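Local coordinates for Lmo2349 protein (Listeria monocytogenes, PDB 4GVO) that probably binds L-cystine or related amino acids outside the cell and hands them to an ABC transporter for import, at residues 10-15 with 69-74; 87-92 with 197-202; 96-101 with 193-198; 100-105 with 166-171. One frame throughout, in Å; residues are numbered along the deposited sequence. Where two conformers were deposited one is given.

How the contacts relate
The four contacts lie along one mixed sheet system that runs through both lobes of a solute-binding protein of family 3. Contacts 1 and 2, with centres about 13 Å apart, touch through strands 72-73 and 191-202 in the first lobe. Strand 191-202 serves contact 3 first and then contact 2, about 15 Å away centre to centre, the two sharing Lys197 and Val198. In contact 3 it meets strand 95-104, which leads on to contact 4, a further 13 Å or so away in the second lobe. The first segments come in order along the chain, those of contacts 3 and 4 sharing Gln100 and Leu101. Contact 3 thus bridges the lobes beside the amino-acid pocket, and contacts 1 and 4 lie about 30 Å apart.

Contact 1 of 4, residues 10-15 with 69-74; sequences TITVGT and KVDIVA
Strand 9-15 pairs in parallel with the short strand 72-73, Val13 opposite Ile72 and Gly14 opposite Val73, in the first lobe of the periplasmic-binding-protein fold; strand 49-55 lies along its other edge, also parallel. Helix 61-66 comes before strand 72-73 in the chain, and Val70 and Val73 pack against it. Just before the short strand, Asp71 holds the backbone of Thr12 at two places. Its carboxylate OD2 takes the Thr12 N-H at 2.9 Å in an almost straight bond (175°), met on the anti side and somewhat out of the carboxylate plane. CG of Asp71 lies beside its own backbone N (chi1 -54°), which brings the carboxylate to the edge of strand 9-15, at the Thr12 amide. Thr12 O in turn accepts two amides, from Asp71 N at 2.8 Å and from Ile72 N at 3.2 Å. The ladder continues with Gly14 N to Ile72 O at 2.8 Å and Ala74 N to Gly14 O at 3.0 Å. Val70 CG1 rests on the backbone of Gly14, where no side chain intervenes, while CG1 of Val13 meets the methyl of Ala74. At the far end Thr15 OG1 donates to Ala74 O at 2.7 Å. At the near end a water donates to Asp71 OD2 at 2.7 Å and also hydrogen-bonds to Thr12 OG1, so OD2 serves both the water and the Thr12 amide.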
loop_
_atom_site.group_PDB
_atom_site.type_symbol
_atom_site.label_atom_id
_atom_site.label_comp_id
_atom_site.label_asym_id
_atom_site.label_seq_id
_atom_site.Cartn_x
_atom_site.Cartn_y
_atom_site.Cartn_z
ATOM N N THR A 10 -13.054 -20.808 7.298
ATOM C CA THR A 10 -13.176 -19.340 7.315
ATOM C C THR A 10 -11.806 -18.727 7.485
ATOM O O THR A 10 -11.053 -19.083 8.387
ATOM C CB THR A 10 -14.107 -18.856 8.443
ATOM O OG1 THR A 10 -15.388 -19.447 8.227
ATOM C CG2 THR A 10 -14.217 -17.357 8.459
ATOM N N ILE A 11 -11.503 -17.777 6.608
ATOM C CA ILE A 11 -10.232 -17.060 6.597
ATOM C C ILE A 11 -10.544 -15.610 6.876
ATOM O O ILE A 11 -11.370 -15.028 6.205
ATOM C CB ILE A 11 -9.553 -17.184 5.198
ATOM C CG1 ILE A 11 -9.316 -18.667 4.842
ATOM C CG2 ILE A 11 -8.289 -16.365 5.139
ATOM C CD1 ILE A 11 -8.549 -19.476 5.892
ATOM N N THR A 12 -9.877 -15.045 7.870
ATOM C CA THR A 12 -10.031 -13.639 8.212
ATOM C C THR A 12 -8.926 -12.803 7.590
ATOM O O THR A 12 -7.745 -13.073 7.774
ATOM C CB THR A 12 -10.066 -13.426 9.733
ATOM O OG1 THR A 12 -11.153 -14.223 10.261
ATOM C CG2 THR A 12 -10.297 -11.964 10.110
ATOM N N VAL A 13 -9.348 -11.840 6.804
ATOM C CA VAL A 13 -8.464 -10.935 6.072
ATOM C C VAL A 13 -8.457 -9.571 6.723
ATOM O O VAL A 13 -9.483 -8.884 6.762
ATOM C CB VAL A 13 -8.952 -10.802 4.601
ATOM C CG1 VAL A 13 -8.000 -9.930 3.787
ATOM C CG2 VAL A 13 -9.128 -12.179 3.948
ATOM N N GLY A 14 -7.306 -9.145 7.223
ATOM C CA GLY A 14 -7.163 -7.806 7.703
ATOM C C GLY A 14 -6.969 -6.833 6.563
ATOM O O GLY A 14 -6.155 -7.074 5.675
ATOM N N THR A 15 -7.706 -5.740 6.617
ATOM C CA THR A 15 -7.528 -4.643 5.694
ATOM C C THR A 15 -7.891 -3.335 6.353
ATOM O O THR A 15 -8.283 -3.312 7.528
ATOM C CB THR A 15 -8.307 -4.915 4.387
ATOM O OG1 THR A 15 -7.853 -4.014 3.358
ATOM C CG2 THR A 15 -9.824 -4.777 4.561
ATOM N N LYS A 69 -4.472 -12.833 14.897
ATOM C CA LYS A 69 -5.854 -12.346 14.957
ATOM C C LYS A 69 -6.499 -12.105 13.572
ATOM O O LYS A 69 -7.704 -11.859 13.467
ATOM C CB LYS A 69 -5.935 -11.122 15.877
ATOM C CG LYS A 69 -5.671 -11.480 17.354
ATOM C CD LYS A 69 -5.471 -10.229 18.201
ATOM C CE LYS A 69 -5.098 -10.571 19.644
ATOM N NZ LYS A 69 -4.472 -9.413 20.344
ATOM N N VAL A 70 -5.655 -12.116 12.543
ATOM C CA VAL A 70 -6.080 -12.269 11.161
ATOM C C VAL A 70 -5.201 -13.376 10.523
ATOM O O VAL A 70 -4.121 -13.684 11.025
ATOM C CB VAL A 70 -5.994 -10.968 10.357
ATOM C CG1 VAL A 70 -6.964 -9.883 10.923
ATOM C CG2 VAL A 70 -4.559 -10.474 10.252
ATOM N N ASP A 71 -5.678 -13.959 9.428
ATOM C CA ASP A 71 -4.959 -14.960 8.680
ATOM C C ASP A 71 -4.177 -14.443 7.489
ATOM O O ASP A 71 -3.164 -15.034 7.089
ATOM C CB ASP A 71 -5.925 -16.057 8.216
ATOM C CG ASP A 71 -6.732 -16.665 9.366
ATOM O OD1 ASP A 71 -6.119 -17.056 10.393
ATOM O OD2 ASP A 71 -7.993 -16.745 9.270
ATOM N N ILE A 72 -4.638 -13.346 6.918
ATOM C CA ILE A 72 -4.043 -12.720 5.743
ATOM C C ILE A 72 -4.176 -11.248 5.905
ATOM O O ILE A 72 -5.185 -10.799 6.472
ATOM C CB ILE A 72 -4.818 -13.078 4.449
ATOM C CG1 ILE A 72 -4.785 -14.577 4.205
ATOM C CG2 ILE A 72 -4.262 -12.318 3.241
ATOM C CD1 ILE A 72 -5.473 -15.028 2.910
ATOM N N VAL A 73 -3.203 -10.504 5.380
ATOM C CA VAL A 73 -3.334 -9.029 5.284
ATOM C C VAL A 73 -3.335 -8.660 3.809
ATOM O O VAL A 73 -2.476 -9.154 3.039
ATOM C CB VAL A 73 -2.200 -8.326 6.047
ATOM C CG1 VAL A 73 -2.140 -6.833 5.717
ATOM C CG2 VAL A 73 -2.384 -8.532 7.553
ATOM N N ALA A 74 -4.285 -7.799 3.446
ATOM C CA ALA A 74 -4.412 -7.213 2.089
ATOM C C ALA A 74 -4.484 -5.710 2.201
ATOM O O ALA A 74 -5.505 -5.192 2.632
ATOM C CB ALA A 74 -5.682 -7.737 1.417
HETATM O O HOH W 1 -10.237 -16.839 10.849
#

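Contact 2 of 4, residues 87-92 with 197-202; sequences FLFNDV and KVYFML
Met201 lies alongside Phe89, its CG over the ring face 4.0 Å from the Phe89 centroid and its SD set obliquely to the same ring in a Met-aromatic contact. A bend at the thioether (chi3 61°) turns CE toward the neighbouring ring, 3.5 Å from Phe87 CD2. The Phe89 ring also meets Tyr199 CB at its edge, in plane. These residues ride on strands 88-89 and 191-202, antiparallel in the first lobe of the binding-protein fold. Phe89 and Met201 are the non-hydrogen-bonded pair; Leu88 and Leu202 are the hydrogen-bonded one, Leu88 N to Leu202 O at 2.9 Å and Leu202 N to Leu88 O at 2.8 Å. Past this rung Asn90 OD1 accepts Phe200 N at 2.9 Å in a bent bond (132°), and Asp91 O lies at the edge of the Tyr199 ring.

Farther out, Asp214 of helix 207-222 takes Asn90 ND2 and the amides of Asp91 and Val92, which helps to hold the asparagine amide in place. Leu62 and Leu65 of helix 61-66 cover Phe87 and Met201. The chemistry is thus divided: sulfur and rings pack on the Phe89 side, while an amide oxygen, its group steadied by a carboxylate, satisfies a buried backbone N-H.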
loop_
_atom_site.group_PDB
_atom_site.type_symbol
_atom_site.label_atom_id
_atom_site.label_comp_id
_atom_site.label_asym_id
_atom_site.label_seq_id
_atom_site.Cartn_x
_atom_site.Cartn_y
_atom_site.Cartn_z
ATOM N N PHE A 87 7.055 -12.965 8.154
ATOM C CA PHE A 87 5.789 -13.364 7.513
ATOM C C PHE A 87 6.024 -14.080 6.172
ATOM O O PHE A 87 7.094 -13.944 5.545
ATOM C CB PHE A 87 4.913 -12.139 7.315
ATOM C CG PHE A 87 4.553 -11.460 8.571
ATOM C CD1 PHE A 87 3.729 -12.091 9.484
ATOM C CD2 PHE A 87 5.059 -10.208 8.890
ATOM C CE1 PHE A 87 3.374 -11.484 10.704
ATOM C CE2 PHE A 87 4.712 -9.607 10.084
ATOM C CZ PHE A 87 3.873 -10.229 10.981
ATOM N N LEU A 88 4.997 -14.805 5.742
ATOM C CA LEU A 88 4.927 -15.424 4.436
ATOM C C LEU A 88 4.290 -14.486 3.430
ATOM O O LEU A 88 3.243 -13.916 3.687
ATOM C CB LEU A 88 4.130 -16.717 4.553
ATOM C CG LEU A 88 3.904 -17.523 3.282
ATOM C CD1 LEU A 88 5.253 -17.952 2.691
ATOM C CD2 LEU A 88 3.042 -18.722 3.630
ATOM N N PHE A 89 4.935 -14.332 2.285
ATOM C CA PHE A 89 4.333 -13.672 1.123
ATOM C C PHE A 89 3.910 -14.732 0.116
ATOM O O PHE A 89 4.652 -15.689 -0.113
ATOM C CB PHE A 89 5.304 -12.735 0.438
ATOM C CG PHE A 89 5.589 -11.486 1.242
ATOM C CD1 PHE A 89 6.394 -11.520 2.352
ATOM C CD2 PHE A 89 5.003 -10.297 0.923
ATOM C CE1 PHE A 89 6.642 -10.329 3.073
ATOM C CE2 PHE A 89 5.224 -9.133 1.651
ATOM C CZ PHE A 89 6.063 -9.147 2.698
ATOM N N ASN A 90 2.738 -14.578 -0.505
ATOM C CA ASN A 90 2.401 -15.469 -1.601
ATOM C C ASN A 90 3.351 -15.179 -2.782
ATOM O O ASN A 90 4.072 -14.171 -2.767
ATOM C CB ASN A 90 0.930 -15.386 -1.964
ATOM C CG ASN A 90 0.573 -14.084 -2.622
ATOM O OD1 ASN A 90 0.752 -13.032 -2.019
ATOM N ND2 ASN A 90 0.080 -14.142 -3.856
ATOM N N ASP A 91 3.367 -16.064 -3.790
ATOM C CA ASP A 91 4.301 -15.951 -4.930
ATOM C C ASP A 91 3.861 -15.013 -6.023
ATOM O O ASP A 91 4.709 -14.519 -6.793
ATOM C CB ASP A 91 4.561 -17.321 -5.596
ATOM C CG ASP A 91 5.525 -18.212 -4.804
ATOM O OD1 ASP A 91 6.038 -17.824 -3.741
ATOM O OD2 ASP A 91 5.781 -19.341 -5.271
ATOM N N VAL A 92 2.556 -14.777 -6.147
ATOM C CA VAL A 92 2.044 -14.036 -7.290
ATOM C C VAL A 92 1.714 -12.589 -6.891
ATOM O O VAL A 92 0.832 -12.359 -6.070
ATOM C CB VAL A 92 0.823 -14.746 -7.888
ATOM C CG1 VAL A 92 0.279 -13.964 -9.078
ATOM C CG2 VAL A 92 1.173 -16.206 -8.277
ATOM N N LYS A 197 7.186 -5.182 -5.342
ATOM C CA LYS A 197 5.839 -5.557 -5.768
ATOM C C LYS A 197 4.957 -5.812 -4.537
ATOM O O LYS A 197 5.443 -5.919 -3.420
ATOM C CB LYS A 197 5.914 -6.780 -6.678
ATOM C CG LYS A 197 6.682 -6.565 -7.976
ATOM C CD LYS A 197 6.710 -7.774 -8.906
ATOM C CE LYS A 197 7.515 -7.424 -10.171
ATOM N NZ LYS A 197 7.460 -8.524 -11.123
ATOM N N VAL A 198 3.662 -5.924 -4.798
ATOM C CA VAL A 198 2.607 -6.034 -3.794
ATOM C C VAL A 198 2.088 -7.479 -3.783
ATOM O O VAL A 198 1.796 -8.061 -4.846
ATOM C CB VAL A 198 1.473 -5.053 -4.132
ATOM C CG1 VAL A 198 0.158 -5.426 -3.409
ATOM C CG2 VAL A 198 1.899 -3.604 -3.818
ATOM N N TYR A 199 1.972 -8.028 -2.583
ATOM C CA TYR A 199 1.531 -9.366 -2.347
ATOM C C TYR A 199 0.630 -9.406 -1.111
ATOM O O TYR A 199 0.618 -8.481 -0.316
ATOM C CB TYR A 199 2.718 -10.290 -2.085
ATOM C CG TYR A 199 3.813 -10.309 -3.121
ATOM C CD1 TYR A 199 4.818 -9.339 -3.119
ATOM C CD2 TYR A 199 3.874 -11.303 -4.072
ATOM C CE1 TYR A 199 5.841 -9.352 -4.028
ATOM C CE2 TYR A 199 4.872 -11.311 -5.009
ATOM C CZ TYR A 199 5.867 -10.333 -4.973
ATOM O OH TYR A 199 6.882 -10.360 -5.879
ATOM N N PHE A 200 -0.056 -10.528 -0.920
ATOM C CA PHE A 200 -0.684 -10.821 0.366
ATOM C C PHE A 200 0.359 -11.283 1.386
ATOM O O PHE A 200 1.384 -11.866 1.015
ATOM C CB PHE A 200 -1.767 -11.881 0.220
ATOM C CG PHE A 200 -2.848 -11.483 -0.739
ATOM C CD1 PHE A 200 -3.757 -10.522 -0.374
ATOM C CD2 PHE A 200 -2.955 -12.052 -2.024
ATOM C CE1 PHE A 200 -4.746 -10.120 -1.220
ATOM C CE2 PHE A 200 -3.936 -11.608 -2.910
ATOM C CZ PHE A 200 -4.857 -10.665 -2.497
ATOM N N MET A 201 0.081 -11.020 2.658
ATOM C CA MET A 201 0.929 -11.462 3.718
ATOM C C MET A 201 0.185 -12.405 4.608
ATOM O O MET A 201 -0.986 -12.167 4.929
ATOM C CB MET A 201 1.460 -10.276 4.543
ATOM C CG MET A 201 2.347 -9.366 3.712
ATOM S SD MET A 201 3.046 -7.972 4.626
ATOM C CE MET A 201 4.003 -8.820 5.879
ATOM N N LEU A 202 0.864 -13.470 5.008
ATOM C CA LEU A 202 0.277 -14.546 5.820
ATOM C C LEU A 202 1.248 -14.923 6.936
ATOM O O LEU A 202 2.395 -14.552 6.933
ATOM C CB LEU A 202 0.009 -15.778 4.944
ATOM C CG LEU A 202 -0.853 -15.572 3.693
ATOM C CD1 LEU A 202 -0.006 -15.262 2.442
ATOM C CD2 LEU A 202 -1.730 -16.806 3.457
#

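Contact 3 of 4, residues 96-101 with 193-198; sequences NFPLQL and LSNAKV. With HIS (histidine), chain E.
Phe97 and Val198 meet at an angle, with Val198 CG2 3.8 Å from Phe97 CB and set obliquely to the ring. CG of Phe97 is turned anti to its backbone N (chi1 -150°), and this carries the ring away from strand 191-202 to the ligand. The amino N of the bound histidine stands 3.6 Å above the plane of the Phe97 ring, over its centre; if protonated, it would be drawn to the ring's electrons. S-oxy cysteine, modelled in the same pocket, also touches this phenylalanine. Asn96 and Lys197, a non-hydrogen-bonded pair, run alongside each other, Asn96 ND2 being 3.8 Å from Lys197 CG. Asn96 OD1 bonds to Lys240 and Lys197 NZ to the backbone oxygen of Tyr243, while Asn96 ND2 donates to a water that lies within hydrogen-bonding distance of Asn195 OD1.

These side chains ride on two antiparallel strands, 95-104 and 191-202, the two connecting strands between the lobes, as in this family, which probably act as the hinge. Direct bonds join Phe97 N to Ala196 O at 3.1 Å and Leu99 N to Ser194 O at 2.9 Å. Between them a second water links the strands: it donates to Phe97 O at 2.8 Å and accepts from Ser194 OG and Ala196 N. Pro98 and Asn195 cross nearby, Asn195 OD1 approaching Pro98 CB at 3.5 Å. Toward the second lobe, Leu193 N donates to Leu99 O in a nearly straight bond, and the Leu193 side chain slants across that of Leu101, methyl CD1 against CD2 at 4.0 Å.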
loop_
_atom_site.group_PDB
_atom_site.type_symbol
_atom_site.label_atom_id
_atom_site.label_comp_id
_atom_site.label_asym_id
_atom_site.label_seq_id
_atom_site.Cartn_x
_atom_site.Cartn_y
_atom_site.Cartn_z
ATOM N N ASN A 96 2.415 -3.216 -8.582
ATOM C CA ASN A 96 3.738 -2.612 -8.384
ATOM C C ASN A 96 3.554 -1.363 -7.494
ATOM O O ASN A 96 2.591 -0.648 -7.667
ATOM C CB ASN A 96 4.281 -2.022 -9.716
ATOM C CG ASN A 96 4.517 -3.042 -10.756
ATOM O OD1 ASN A 96 3.954 -2.957 -11.844
ATOM N ND2 ASN A 96 5.290 -4.034 -10.429
ATOM N N PHE A 97 4.497 -1.064 -6.603
ATOM C CA PHE A 97 4.360 0.078 -5.716
ATOM C C PHE A 97 5.715 0.839 -5.689
ATOM O O PHE A 97 6.344 0.984 -4.636
ATOM C CB PHE A 97 3.912 -0.390 -4.334
ATOM C CG PHE A 97 3.090 0.594 -3.561
ATOM C CD1 PHE A 97 3.656 1.693 -2.920
ATOM C CD2 PHE A 97 1.711 0.418 -3.460
ATOM C CE1 PHE A 97 2.863 2.580 -2.190
ATOM C CE2 PHE A 97 0.932 1.315 -2.779
ATOM C CZ PHE A 97 1.513 2.387 -2.126
ATOM N N PRO A 98 6.126 1.397 -6.850
ATOM C CA PRO A 98 7.415 2.105 -6.888
ATOM C C PRO A 98 7.299 3.409 -6.104
ATOM O O PRO A 98 6.355 4.196 -6.304
ATOM C CB PRO A 98 7.646 2.367 -8.377
ATOM C CG PRO A 98 6.290 2.337 -8.968
ATOM C CD PRO A 98 5.538 1.299 -8.185
ATOM N N LEU A 99 8.235 3.670 -5.205
ATOM C CA LEU A 99 8.183 4.833 -4.312
ATOM C C LEU A 99 9.112 5.961 -4.768
ATOM O O LEU A 99 10.247 5.725 -5.139
ATOM C CB LEU A 99 8.605 4.426 -2.899
ATOM C CG LEU A 99 7.632 3.473 -2.168
ATOM C CD1 LEU A 99 8.223 3.073 -0.796
ATOM C CD2 LEU A 99 6.242 4.093 -2.050
ATOM N N GLN A 100 8.609 7.173 -4.695
ATOM C CA GLN A 100 9.357 8.384 -4.943
ATOM C C GLN A 100 9.025 9.421 -3.890
ATOM O O GLN A 100 7.887 9.451 -3.388
ATOM C CB GLN A 100 9.030 8.996 -6.320
ATOM C CG GLN A 100 9.647 8.228 -7.482
ATOM C CD GLN A 100 9.090 8.663 -8.804
ATOM O OE1 GLN A 100 8.043 8.225 -9.194
ATOM N NE2 GLN A 100 9.788 9.601 -9.474
ATOM N N LEU A 101 9.964 10.309 -3.598
ATOM C CA LEU A 101 9.626 11.523 -2.875
ATOM C C LEU A 101 8.477 12.217 -3.571
ATOM O O LEU A 101 8.380 12.237 -4.793
ATOM C CB LEU A 101 10.785 12.470 -2.762
ATOM C CG LEU A 101 12.030 11.983 -2.027
ATOM C CD1 LEU A 101 13.116 13.055 -2.045
ATOM C CD2 LEU A 101 11.701 11.538 -0.593
ATOM N N LEU A 193 13.002 5.155 -5.239
ATOM C CA LEU A 193 13.728 4.797 -4.038
ATOM C C LEU A 193 13.506 3.363 -3.614
ATOM O O LEU A 193 14.287 2.848 -2.819
ATOM C CB LEU A 193 13.337 5.735 -2.898
ATOM C CG LEU A 193 13.555 7.250 -3.139
ATOM C CD1 LEU A 193 12.958 8.042 -1.971
ATOM C CD2 LEU A 193 15.013 7.599 -3.437
ATOM N N SER A 194 12.460 2.741 -4.130
ATOM C CA SER A 194 12.132 1.354 -3.848
ATOM C C SER A 194 11.178 0.909 -4.952
ATOM O O SER A 194 10.321 1.690 -5.361
ATOM C CB SER A 194 11.434 1.275 -2.477
ATOM O OG SER A 194 10.940 -0.055 -2.203
ATOM N N ASN A 195 11.311 -0.341 -5.390
ATOM C CA ASN A 195 10.475 -0.874 -6.457
ATOM C C ASN A 195 9.936 -2.276 -6.098
ATOM O O ASN A 195 9.999 -3.200 -6.907
ATOM C CB ASN A 195 11.211 -0.907 -7.804
ATOM C CG ASN A 195 10.261 -1.095 -8.974
ATOM O OD1 ASN A 195 9.049 -0.819 -8.874
ATOM N ND2 ASN A 195 10.777 -1.611 -10.061
ATOM N N ALA A 196 9.412 -2.406 -4.875
ATOM C CA ALA A 196 8.792 -3.645 -4.406
ATOM C C ALA A 196 7.480 -3.912 -5.115
ATOM O O ALA A 196 6.720 -2.971 -5.456
ATOM C CB ALA A 196 8.579 -3.601 -2.910
ATOM N N LYS A 197 7.186 -5.182 -5.342
ATOM C CA LYS A 197 5.839 -5.557 -5.768
ATOM C C LYS A 197 4.957 -5.812 -4.537
ATOM O O LYS A 197 5.443 -5.919 -3.420
ATOM C CB LYS A 197 5.914 -6.780 -6.678
ATOM C CG LYS A 197 6.682 -6.565 -7.976
ATOM C CD LYS A 197 6.710 -7.774 -8.906
ATOM C CE LYS A 197 7.515 -7.424 -10.171
ATOM N NZ LYS A 197 7.460 -8.524 -11.123
ATOM N N VAL A 198 3.662 -5.924 -4.798
ATOM C CA VAL A 198 2.607 -6.034 -3.794
ATOM C C VAL A 198 2.088 -7.479 -3.783
ATOM O O VAL A 198 1.796 -8.061 -4.846
ATOM C CB VAL A 198 1.473 -5.053 -4.132
ATOM C CG1 VAL A 198 0.158 -5.426 -3.409
ATOM C CG2 VAL A 198 1.899 -3.604 -3.818
HETATM N N HIS E . 2.462 -0.167 0.348
HETATM C CA HIS E . 2.517 0.103 1.818
HETATM C C HIS E . 3.406 -0.843 2.552
HETATM O O HIS E . 3.814 -1.855 1.963
HETATM C CB HIS E . 1.120 0.051 2.411
HETATM C CG HIS E . 0.404 1.364 2.307
HETATM N ND1 HIS E . 0.109 1.906 1.117
HETATM C CD2 HIS E . -0.016 2.295 3.287
HETATM C CE1 HIS E . -0.480 3.112 1.322
HETATM N NE2 HIS E . -0.571 3.317 2.644
HETATM O OXT HIS E . 3.733 -0.591 3.735
HETATM O O HOH W 2 7.154 -2.686 -8.369
HETATM O O HOH W 3 8.413 -0.136 -3.180
#

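Contact 4 of 4, residues 100-105 with 166-171; sequences QLTVLD and DATIST
Thr102 and Thr168 form the last hydrogen-bonded rung of an antiparallel pairing between strands 95-104 and 168-170 in the second lobe of the binding-protein fold; strand 186-189 also pairs with strand 95-104. The short strand axes approach to 4.3 Å at 122°, a strongly twisted pair. Gln100 N to Ser170 O and Ser170 N to Gln100 O close the other such rung. The two threonine side chains extend in the same direction, CG2 of Thr168 being 3.6 Å from Thr102 CB. Thr168 OG1 turns to Ile122 O on strand 120-123, while Thr102 OG1 lies beside its own backbone N (chi1 -66°) and donates to Gln100 O at 3.2 Å. Gln100 O thus accepts twice, from opposite faces of its plane, Ser170 N at 3.0 Å the nearer and Thr102 OG1 well above that plane. Ile169 CG1 passes 3.6 Å from the carbonyl oxygen Gln100 O, and the Ile169 side chain packs on Val132 and Leu133 of helix 128-139. Val103 CG1 meets the methyl of Ala167 at 3.9 Å. Beyond them the strands part, and a water bridges them, accepting from Leu104 N at 3.0 Å and donating to Asp166 O at 2.7 Å.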
loop_
_atom_site.group_PDB
_atom_site.type_symbol
_atom_site.label_atom_id
_atom_site.label_comp_id
_atom_site.label_asym_id
_atom_site.label_seq_id
_atom_site.Cartn_x
_atom_site.Cartn_y
_atom_site.Cartn_z
ATOM N N GLN A 100 8.609 7.173 -4.695
ATOM C CA GLN A 100 9.357 8.384 -4.943
ATOM C C GLN A 100 9.025 9.421 -3.890
ATOM O O GLN A 100 7.887 9.451 -3.388
ATOM C CB GLN A 100 9.030 8.996 -6.320
ATOM C CG GLN A 100 9.647 8.228 -7.482
ATOM C CD GLN A 100 9.090 8.663 -8.804
ATOM O OE1 GLN A 100 8.043 8.225 -9.194
ATOM N NE2 GLN A 100 9.788 9.601 -9.474
ATOM N N LEU A 101 9.964 10.309 -3.598
ATOM C CA LEU A 101 9.626 11.523 -2.875
ATOM C C LEU A 101 8.477 12.217 -3.571
ATOM O O LEU A 101 8.380 12.237 -4.793
ATOM C CB LEU A 101 10.785 12.470 -2.762
ATOM C CG LEU A 101 12.030 11.983 -2.027
ATOM C CD1 LEU A 101 13.116 13.055 -2.045
ATOM C CD2 LEU A 101 11.701 11.538 -0.593
ATOM N N THR A 102 7.595 12.784 -2.759
ATOM C CA THR A 102 6.390 13.413 -3.270
ATOM C C THR A 102 6.273 14.761 -2.551
ATOM O O THR A 102 6.463 14.858 -1.349
ATOM C CB THR A 102 5.190 12.500 -3.003
ATOM O OG1 THR A 102 5.332 11.307 -3.781
ATOM C CG2 THR A 102 3.870 13.190 -3.392
ATOM N N VAL A 103 6.016 15.810 -3.329
ATOM C CA VAL A 103 6.011 17.184 -2.848
ATOM C C VAL A 103 4.794 17.939 -3.386
ATOM O O VAL A 103 4.072 17.457 -4.244
ATOM C CB VAL A 103 7.305 17.901 -3.282
ATOM C CG1 VAL A 103 8.544 17.257 -2.638
ATOM C CG2 VAL A 103 7.407 17.937 -4.817
ATOM N N LEU A 104 4.551 19.128 -2.848
ATOM C CA LEU A 104 3.582 20.046 -3.486
ATOM C C LEU A 104 3.990 20.320 -4.931
ATOM O O LEU A 104 5.168 20.453 -5.248
ATOM C CB LEU A 104 3.586 21.344 -2.772
ATOM C CG LEU A 104 2.835 21.558 -1.560
ATOM C CD1 LEU A 104 2.971 23.087 -1.300
ATOM C CD2 LEU A 104 1.369 21.134 -1.714
ATOM N N ASP A 105 3.015 20.443 -5.814
ATOM C CA ASP A 105 3.311 20.619 -7.220
ATOM C C ASP A 105 4.177 21.856 -7.489
ATOM O O ASP A 105 5.000 21.851 -8.406
ATOM C CB ASP A 105 2.010 20.699 -8.021
ATOM C CG ASP A 105 2.259 20.724 -9.480
ATOM O OD1 ASP A 105 2.568 19.662 -10.053
ATOM O OD2 ASP A 105 2.177 21.833 -10.045
ATOM N N ASP A 166 7.860 19.173 4.157
ATOM C CA ASP A 166 8.448 19.501 2.867
ATOM C C ASP A 166 8.187 18.413 1.807
ATOM O O ASP A 166 8.133 18.692 0.616
ATOM C CB ASP A 166 9.935 19.682 3.074
ATOM C CG ASP A 166 10.250 20.886 3.955
ATOM O OD1 ASP A 166 10.185 22.014 3.416
ATOM O OD2 ASP A 166 10.522 20.676 5.167
ATOM N N ALA A 167 8.056 17.164 2.252
ATOM C CA ALA A 167 7.909 16.018 1.357
ATOM C C ALA A 167 7.258 14.874 2.073
ATOM O O ALA A 167 7.206 14.863 3.311
ATOM C CB ALA A 167 9.272 15.544 0.789
ATOM N N THR A 168 6.726 13.958 1.264
ATOM C CA THR A 168 6.324 12.637 1.736
ATOM C C THR A 168 6.968 11.610 0.784
ATOM O O THR A 168 7.828 11.962 -0.037
ATOM C CB THR A 168 4.780 12.514 1.792
ATOM O OG1 THR A 168 4.424 11.267 2.409
ATOM C CG2 THR A 168 4.123 12.617 0.438
ATOM N N ILE A 169 6.537 10.350 0.897
ATOM C CA ILE A 169 6.953 9.287 -0.012
ATOM C C ILE A 169 5.697 8.562 -0.460
ATOM O O ILE A 169 4.821 8.266 0.355
ATOM C CB ILE A 169 8.013 8.377 0.620
ATOM C CG1 ILE A 169 8.628 7.438 -0.435
ATOM C CG2 ILE A 169 7.544 7.641 1.889
ATOM C CD1 ILE A 169 9.840 6.704 0.081
ATOM N N SER A 170 5.549 8.389 -1.771
ATOM C CA SER A 170 4.329 7.815 -2.320
ATOM C C SER A 170 4.565 7.163 -3.668
ATOM O O SER A 170 5.726 7.037 -4.090
ATOM C CB SER A 170 3.163 8.839 -2.406
ATOM O OG SER A 170 1.894 8.119 -2.503
ATOM N N THR A 171 3.496 6.683 -4.315
ATOM C CA THR A 171 3.605 5.989 -5.592
ATOM C C THR A 171 2.700 6.710 -6.591
ATOM O O THR A 171 1.630 7.182 -6.204
ATOM C CB THR A 171 3.294 4.492 -5.446
ATOM O OG1 THR A 171 3.749 3.790 -6.595
ATOM C CG2 THR A 171 1.835 4.206 -5.164
HETATM O O HOH W 4 6.385 20.215 -0.750
#